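Local coordinates for SusD superfamily protein (Bacteroides fragilis, PDB 3L22) that belongs to the SusD family and probably binds glycans at the outer membrane for uptake into the cell, at residues 66-70 and 71-75; 244-247 and 248-251; 278-281 and 282-285. One frame throughout, in Å; residues are numbered along the deposited sequence.

Contact 1 (66-70 and 71-75)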
loop_
_atom_site.group_PDB
_atom_site.type_symbol
_atom_site.label_atom_id
_atom_site.label_comp_id
_atom_site.label_asym_id
_atom_site.label_seq_id
_atom_site.Cartn_x
_atom_site.Cartn_y
_atom_site.Cartn_z
ATOM N N LEU A 66 4.776 -8.901 14.654
ATOM C CA LEU A 66 4.956 -7.475 14.255
ATOM C C LEU A 66 5.028 -6.470 15.440
ATOM O O LEU A 66 4.952 -5.258 15.245
ATOM C CB LEU A 66 3.908 -7.047 13.195
ATOM C CG LEU A 66 3.938 -7.789 11.838
ATOM C CD1 LEU A 66 2.838 -7.310 10.872
ATOM C CD2 LEU A 66 5.341 -7.640 11.139
ATOM N N PHE A 67 5.218 -6.967 16.659
ATOM C CA PHE A 67 5.278 -6.074 17.796
ATOM C C PHE A 67 6.364 -5.021 17.676
ATOM O O PHE A 67 6.133 -3.875 18.039
ATOM C CB PHE A 67 5.488 -6.879 19.078
ATOM C CG PHE A 67 5.177 -6.146 20.327
ATOM C CD1 PHE A 67 3.907 -5.621 20.549
ATOM C CD2 PHE A 67 6.134 -6.048 21.336
ATOM C CE1 PHE A 67 3.599 -4.971 21.762
ATOM C CE2 PHE A 67 5.841 -5.409 22.550
ATOM C CZ PHE A 67 4.569 -4.862 22.758
ATOM N N ASN A 68 7.536 -5.404 17.182
ATOM C CA ASN A 68 8.617 -4.434 16.983
ATOM C C ASN A 68 8.314 -3.390 15.897
ATOM O O ASN A 68 8.800 -2.258 15.985
ATOM C CB ASN A 68 9.959 -5.109 16.672
ATOM C CG ASN A 68 10.822 -5.316 17.907
ATOM O OD1 ASN A 68 10.548 -4.787 18.988
ATOM N ND2 ASN A 68 11.893 -6.089 17.743
ATOM N N THR A 69 7.515 -3.749 14.901
ATOM C CA THR A 69 7.089 -2.766 13.918
ATOM C C THR A 69 6.195 -1.737 14.568
ATOM O O THR A 69 6.405 -0.533 14.383
ATOM C CB THR A 69 6.373 -3.400 12.729
ATOM O OG1 THR A 69 7.294 -4.249 12.059
ATOM C CG2 THR A 69 5.845 -2.297 11.763
ATOM N N TYR A 70 5.214 -2.196 15.347
ATOM C CA TYR A 70 4.275 -1.287 16.010
ATOM C C TYR A 70 4.993 -0.315 16.949
ATOM O O TYR A 70 4.702 0.879 16.977
ATOM C CB TYR A 70 3.195 -2.034 16.805
ATOM C CG TYR A 70 2.290 -1.023 17.532
ATOM C CD1 TYR A 70 1.334 -0.277 16.822
ATOM C CD2 TYR A 70 2.416 -0.788 18.904
ATOM C CE1 TYR A 70 0.550 0.694 17.459
ATOM C CE2 TYR A 70 1.624 0.173 19.556
ATOM C CZ TYR A 70 0.700 0.913 18.828
ATOM O OH TYR A 70 -0.072 1.856 19.462
ATOM N N ASN A 71 5.934 -0.864 17.708
ATOM C CA ASN A 71 6.723 -0.103 18.671
ATOM C C ASN A 71 7.859 0.701 18.060
ATOM O O ASN A 71 8.626 1.335 18.786
ATOM C CB ASN A 71 7.273 -1.057 19.723
ATOM C CG ASN A 71 6.229 -1.515 20.699
ATOM O OD1 ASN A 71 5.214 -0.845 20.929
ATOM N ND2 ASN A 71 6.500 -2.653 21.342
HETATM N N MSE A 72 7.968 0.706 16.739
HETATM C CA MSE A 72 8.978 1.526 16.052
HETATM C C MSE A 72 10.368 1.132 16.554
HETATM O O MSE A 72 11.194 1.975 16.891
HETATM C CB MSE A 72 8.725 3.032 16.230
HETATM C CG MSE A 72 7.338 3.466 15.895
HETATM SE SE MSE A 72 6.812 3.139 14.046
HETATM C CE MSE A 72 7.901 4.494 13.174
ATOM N N ASN A 73 10.613 -0.177 16.559
ATOM C CA ASN A 73 11.809 -0.719 17.152
ATOM C C ASN A 73 12.454 -1.785 16.266
ATOM O O ASN A 73 13.125 -2.652 16.771
ATOM C CB ASN A 73 11.476 -1.302 18.528
ATOM C CG ASN A 73 12.710 -1.546 19.380
ATOM O OD1 ASN A 73 13.601 -0.709 19.436
ATOM N ND2 ASN A 73 12.769 -2.700 20.041
ATOM N N VAL A 74 12.279 -1.695 14.954
ATOM C CA VAL A 74 12.761 -2.741 14.054
ATOM C C VAL A 74 14.260 -2.572 13.822
ATOM O O VAL A 74 14.732 -1.448 13.526
ATOM C CB VAL A 74 12.011 -2.759 12.704
ATOM C CG1 VAL A 74 12.748 -3.650 11.719
ATOM C CG2 VAL A 74 10.566 -3.239 12.927
ATOM N N GLY A 75 14.991 -3.681 14.006
ATOM C CA GLY A 75 16.444 -3.744 13.849
ATOM C C GLY A 75 16.858 -4.578 12.644
ATOM O O GLY A 75 16.018 -5.014 11.853
HETATM O O HOH W 1 9.075 -3.946 21.030
#
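Asn-68 OD1 is gripped twice: water 1 donates to it from 2.7 Å, and Asn-73 ND2 from 3.2 Å. The second bond misses the lone pairs, since Asn-73 ND2 stands well above the carbonyl plane of Asn-68, whereas OD1 lies close to the amide plane of Asn-73; the two amides are turned almost perpendicular, 84° apart. Water 1 also accepts from Asn-71 ND2 and so connects a third asparagine.

The short helix 67-70 ends here in a Schellman motif. Asn-73 N reaches back to Asn-68 O at 2.8 Å, Met-72 N (a selenomethionine) bonds to Thr-69 O at 3.1 Å, and Met-72 has the expected positive phi, 58°. One residue earlier, Asn-71 N donates to Phe-67 O at 3.0 Å.

The Asn-71 side chain folds back over the helix. With CG anti to its own carbonyl carbon (chi1 -74°), ND2 comes to rest 3.1 Å above one face of the Phe-67 ring, displaced toward its rim, while OD1 approaches Tyr-70 CD2. Val-74 CG2 packs alongside Thr-69 OG1, 3.5 Å away.

Asn-68 ND2 bonds to Asp-78, just ahead of helix 79-103, and Thr-69 OG1 to Glu-80 in its first turn; Lys-408 makes a cation-pi contact with Tyr-70 and bonds to its carbonyl. With OD1 accepting two donors and ND2 donating to the carboxylate of Asp-78, the bonds settle which end of the Asn-68 amide is oxygen and hold its rotation.

Contact 2 (244-247 and 248-251)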
loop_
_atom_site.group_PDB
_atom_site.type_symbol
_atom_site.label_atom_id
_atom_site.label_comp_id
_atom_site.label_asym_id
_atom_site.label_seq_id
_atom_site.Cartn_x
_atom_site.Cartn_y
_atom_site.Cartn_z
ATOM N N TYR A 244 -15.263 -10.566 -3.489
ATOM C CA TYR A 244 -14.130 -9.830 -2.946
ATOM C C TYR A 244 -13.703 -8.624 -3.773
ATOM O O TYR A 244 -12.587 -8.130 -3.612
ATOM C CB TYR A 244 -12.935 -10.733 -2.588
ATOM C CG TYR A 244 -13.306 -11.921 -1.721
ATOM C CD1 TYR A 244 -13.599 -11.769 -0.369
ATOM C CD2 TYR A 244 -13.423 -13.192 -2.267
ATOM C CE1 TYR A 244 -13.975 -12.853 0.408
ATOM C CE2 TYR A 244 -13.774 -14.276 -1.493
ATOM C CZ TYR A 244 -14.045 -14.107 -0.154
ATOM O OH TYR A 244 -14.389 -15.207 0.608
ATOM N N PHE A 245 -14.583 -8.138 -4.640
ATOM C CA PHE A 245 -14.353 -6.888 -5.357
ATOM C C PHE A 245 -15.708 -6.318 -5.740
ATOM O O PHE A 245 -16.700 -7.034 -5.760
ATOM C CB PHE A 245 -13.468 -7.085 -6.615
ATOM C CG PHE A 245 -14.039 -8.025 -7.660
ATOM C CD1 PHE A 245 -13.826 -9.397 -7.577
ATOM C CD2 PHE A 245 -14.786 -7.536 -8.722
ATOM C CE1 PHE A 245 -14.341 -10.256 -8.524
ATOM C CE2 PHE A 245 -15.286 -8.381 -9.695
ATOM C CZ PHE A 245 -15.099 -9.743 -9.583
ATOM N N SER A 246 -15.718 -5.034 -6.060
ATOM C CA SER A 246 -16.911 -4.317 -6.403
ATOM C C SER A 246 -16.547 -3.332 -7.513
ATOM O O SER A 246 -15.393 -3.279 -7.959
ATOM C CB SER A 246 -17.434 -3.543 -5.190
ATOM O OG SER A 246 -16.594 -2.410 -4.890
ATOM N N GLN A 247 -17.509 -2.505 -7.910
ATOM C CA GLN A 247 -17.246 -1.381 -8.806
ATOM C C GLN A 247 -16.316 -0.289 -8.231
ATOM O O GLN A 247 -15.951 0.635 -8.969
ATOM C CB GLN A 247 -18.556 -0.736 -9.230
ATOM C CG GLN A 247 -19.288 -1.692 -10.201
ATOM C CD GLN A 247 -20.590 -1.172 -10.671
ATOM O OE1 GLN A 247 -21.092 -0.182 -10.143
ATOM N NE2 GLN A 247 -21.174 -1.840 -11.650
ATOM N N GLU A 248 -15.977 -0.380 -6.944
ATOM C CA GLU A 248 -14.976 0.491 -6.317
ATOM C C GLU A 248 -13.531 -0.010 -6.468
ATOM O O GLU A 248 -12.585 0.772 -6.304
ATOM C CB GLU A 248 -15.307 0.668 -4.839
ATOM C CG GLU A 248 -14.670 1.865 -4.214
ATOM C CD GLU A 248 -14.853 1.977 -2.705
ATOM O OE1 GLU A 248 -15.815 1.388 -2.161
ATOM O OE2 GLU A 248 -14.017 2.699 -2.073
ATOM N N SER A 249 -13.359 -1.290 -6.802
ATOM C CA SER A 249 -12.070 -1.954 -6.684
ATOM C C SER A 249 -11.213 -1.684 -7.894
ATOM O O SER A 249 -11.604 -2.000 -9.011
ATOM C CB SER A 249 -12.289 -3.470 -6.547
ATOM O OG SER A 249 -13.146 -3.753 -5.466
ATOM N N ILE A 250 -10.044 -1.097 -7.681
ATOM C CA ILE A 250 -9.131 -0.814 -8.778
ATOM C C ILE A 250 -8.119 -1.931 -8.884
ATOM O O ILE A 250 -7.956 -2.535 -9.952
ATOM C CB ILE A 250 -8.448 0.566 -8.620
ATOM C CG1 ILE A 250 -9.510 1.686 -8.599
ATOM C CG2 ILE A 250 -7.427 0.749 -9.764
ATOM C CD1 ILE A 250 -9.064 3.027 -8.027
ATOM N N PHE A 251 -7.394 -2.194 -7.806
ATOM C CA PHE A 251 -6.366 -3.245 -7.825
ATOM C C PHE A 251 -6.288 -3.926 -6.455
ATOM O O PHE A 251 -6.208 -3.230 -5.423
ATOM C CB PHE A 251 -4.991 -2.658 -8.223
ATOM C CG PHE A 251 -3.891 -3.679 -8.274
ATOM C CD1 PHE A 251 -3.897 -4.671 -9.247
ATOM C CD2 PHE A 251 -2.846 -3.668 -7.338
ATOM C CE1 PHE A 251 -2.916 -5.669 -9.263
ATOM C CE2 PHE A 251 -1.838 -4.641 -7.364
ATOM C CZ PHE A 251 -1.876 -5.639 -8.313
HETATM O O HOH W 2 -13.918 -2.671 -10.121
HETATM O O HOH W 3 -17.143 -1.032 -2.738
#
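Ser-246 and Ser-249 bracket a type I beta turn, and each serine uses its hydroxyl oxygen to hold a backbone N-H of the other half. Across the turn, Ser-249 N donates to Ser-246 O at 3.1 Å, arriving from above the carbonyl plane, 59° out of it. A reciprocal bond runs from Ser-246 N to Ser-249 OG at 2.9 Å, nearly straight at 161°. The third, from Glu-248 N to Ser-246 OG at 3.0 Å, spans two residues and makes an ST turn within the beta turn.

The Ser-246 hydroxyl can reach Glu-248 N because OG lies between the backbone N and the carbonyl carbon (chi1 72°), which brings it within bonding distance of the N-H two residues on. Ser-249 OG also packs against Phe-245, 3.4 Å from its CA.

Waters form the next layer. Water 2 donates both to Ser-246 O and to Ser-249 O, adding a water-mediated link to the two direct bonds.

Further out, the turn leads into strand 249-253, which pairs antiparallel with strand 322-326 and carries a classic beta bulge where Ile-250 and Phe-251 both face Phe-325. The extended Glu-248 side chain forms salt bridges with Arg-326 and Arg-358, which probably stabilise its charge. Water 3 links the turn to this carboxylate, 2.6 Å from Ser-246 OG and donating to Glu-248 OE1 at 2.8 Å.

Contact 3 (278-281 and 282-285)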
loop_
_atom_site.group_PDB
_atom_site.type_symbol
_atom_site.label_atom_id
_atom_site.label_comp_id
_atom_site.label_asym_id
_atom_site.label_seq_id
_atom_site.Cartn_x
_atom_site.Cartn_y
_atom_site.Cartn_z
ATOM N N LEU A 278 -5.849 -4.550 17.616
ATOM C CA LEU A 278 -7.122 -3.946 17.989
ATOM C C LEU A 278 -7.174 -2.549 17.375
ATOM O O LEU A 278 -6.145 -1.968 16.983
ATOM C CB LEU A 278 -7.251 -3.860 19.507
ATOM C CG LEU A 278 -7.279 -5.149 20.345
ATOM C CD1 LEU A 278 -7.208 -4.817 21.885
ATOM C CD2 LEU A 278 -8.578 -5.968 19.976
ATOM N N ILE A 279 -8.377 -2.007 17.299
ATOM C CA ILE A 279 -8.576 -0.607 16.974
ATOM C C ILE A 279 -8.015 0.218 18.138
ATOM O O ILE A 279 -8.277 -0.116 19.300
ATOM C CB ILE A 279 -10.052 -0.265 16.838
ATOM C CG1 ILE A 279 -10.710 -1.081 15.705
ATOM C CG2 ILE A 279 -10.230 1.287 16.609
ATOM C CD1 ILE A 279 -12.219 -0.992 15.719
ATOM N N ASP A 280 -7.236 1.270 17.840
ATOM C CA ASP A 280 -6.814 2.238 18.880
ATOM C C ASP A 280 -7.944 3.205 19.185
ATOM O O ASP A 280 -8.046 4.301 18.587
ATOM C CB ASP A 280 -5.551 3.007 18.480
ATOM C CG ASP A 280 -4.974 3.829 19.635
ATOM O OD1 ASP A 280 -5.699 4.128 20.615
ATOM O OD2 ASP A 280 -3.766 4.140 19.562
ATOM N N THR A 281 -8.783 2.815 20.136
ATOM C CA THR A 281 -9.917 3.644 20.506
ATOM C C THR A 281 -9.544 4.675 21.587
ATOM O O THR A 281 -10.321 5.549 21.855
ATOM C CB THR A 281 -11.088 2.817 20.998
ATOM O OG1 THR A 281 -10.634 2.012 22.088
ATOM C CG2 THR A 281 -11.652 1.943 19.866
ATOM N N LYS A 282 -8.366 4.585 22.207
ATOM C CA LYS A 282 -7.956 5.619 23.172
ATOM C C LYS A 282 -7.506 6.910 22.472
ATOM O O LYS A 282 -7.822 7.986 22.917
ATOM C CB LYS A 282 -6.816 5.088 24.059
ATOM C CG LYS A 282 -6.302 6.108 25.104
ATOM C CD LYS A 282 -5.009 5.677 25.802
ATOM C CE LYS A 282 -4.376 6.850 26.658
ATOM N NZ LYS A 282 -5.157 7.494 27.787
ATOM N N SER A 283 -6.756 6.784 21.385
ATOM C CA SER A 283 -6.032 7.892 20.782
ATOM C C SER A 283 -6.006 7.952 19.261
ATOM O O SER A 283 -5.486 8.929 18.718
ATOM C CB SER A 283 -4.557 7.811 21.232
ATOM O OG SER A 283 -4.445 7.896 22.638
ATOM N N GLY A 284 -6.477 6.911 18.566
ATOM C CA GLY A 284 -6.447 6.868 17.110
ATOM C C GLY A 284 -7.697 7.499 16.509
ATOM O O GLY A 284 -8.472 8.121 17.208
ATOM N N ILE A 285 -7.893 7.308 15.213
ATOM C CA ILE A 285 -8.973 7.941 14.476
ATOM C C ILE A 285 -10.342 7.674 15.096
ATOM O O ILE A 285 -11.178 8.580 15.197
ATOM C CB ILE A 285 -8.951 7.562 12.965
ATOM C CG1 ILE A 285 -9.972 8.411 12.158
ATOM C CG2 ILE A 285 -9.209 6.071 12.723
ATOM C CD1 ILE A 285 -9.788 9.928 12.310
#
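Asp-280 swings its carboxylate forward over the turn that follows: CG is anti to the backbone N (chi1 -170°), beside the carbonyl carbon, and a small chi2 of -20° turns OD1 toward the next peptides. That oxygen meets two successive N-H groups. Ser-283 N donates to Asp-280 OD1 at 3.0 Å with an angle of 152° at the hydrogen, and it comes from above the carboxylate plane. Lys-282 N lies 3.1 Å from the same Asp-280 OD1, but its hydrogen points well off line, so this bond is weak. Asp-280 OD1 also passes 3.7 Å from Lys-282 CB.

The main chain closes the loop as well. Gly-284 N donates to Asp-280 O at 3.0 Å, somewhat bent and again from above the carbonyl plane. Side-chain acceptance from Lys-282 and Ser-283, combined with a main-chain bond to the residue four further on, is the pattern of an Asx motif, and it turns the chain away from the line of strand 277-279. Before it, Asp-280 is the centre of an inverse gamma turn, in which Thr-281 N bonds weakly to Ile-279 O at 3.1 Å; both turns thus share this residue.

Two hydroxyls of the turn have partners beyond it: Thr-281 OG1 bonds to Asp-307, and Ser-283 OG bonds to the carbonyl of Val-409. Beyond Gly-284, Ile-285 N bonds to Asp-55, and the Ile-285 side chain packs against helix 374-388.

In the fold
Contacts 1 and 3 belong to one neighbourhood, with nearest atoms about 4 Å apart: residues 66-70 rest on strand 56-58, and residues 278-279 lie in its antiparallel partner, strand 277-279. Both reach strand 406-409, contact 1 through Lys-408 and contact 3 through Val-409. Contact 2 stands apart, about 27 Å from contact 3 and 31 Å from contact 1 between centres, at the start of strand 249-253, which pairs with strand 322-326. Contacts 1 and 3 are partly buried, contact 2 more fully so. Their acceptors differ: backbone carbonyls, an asparagine amide and a water at the helix end, serine hydroxyls with a glutamate held by two arginines in the interior, and a carboxylate after the strand.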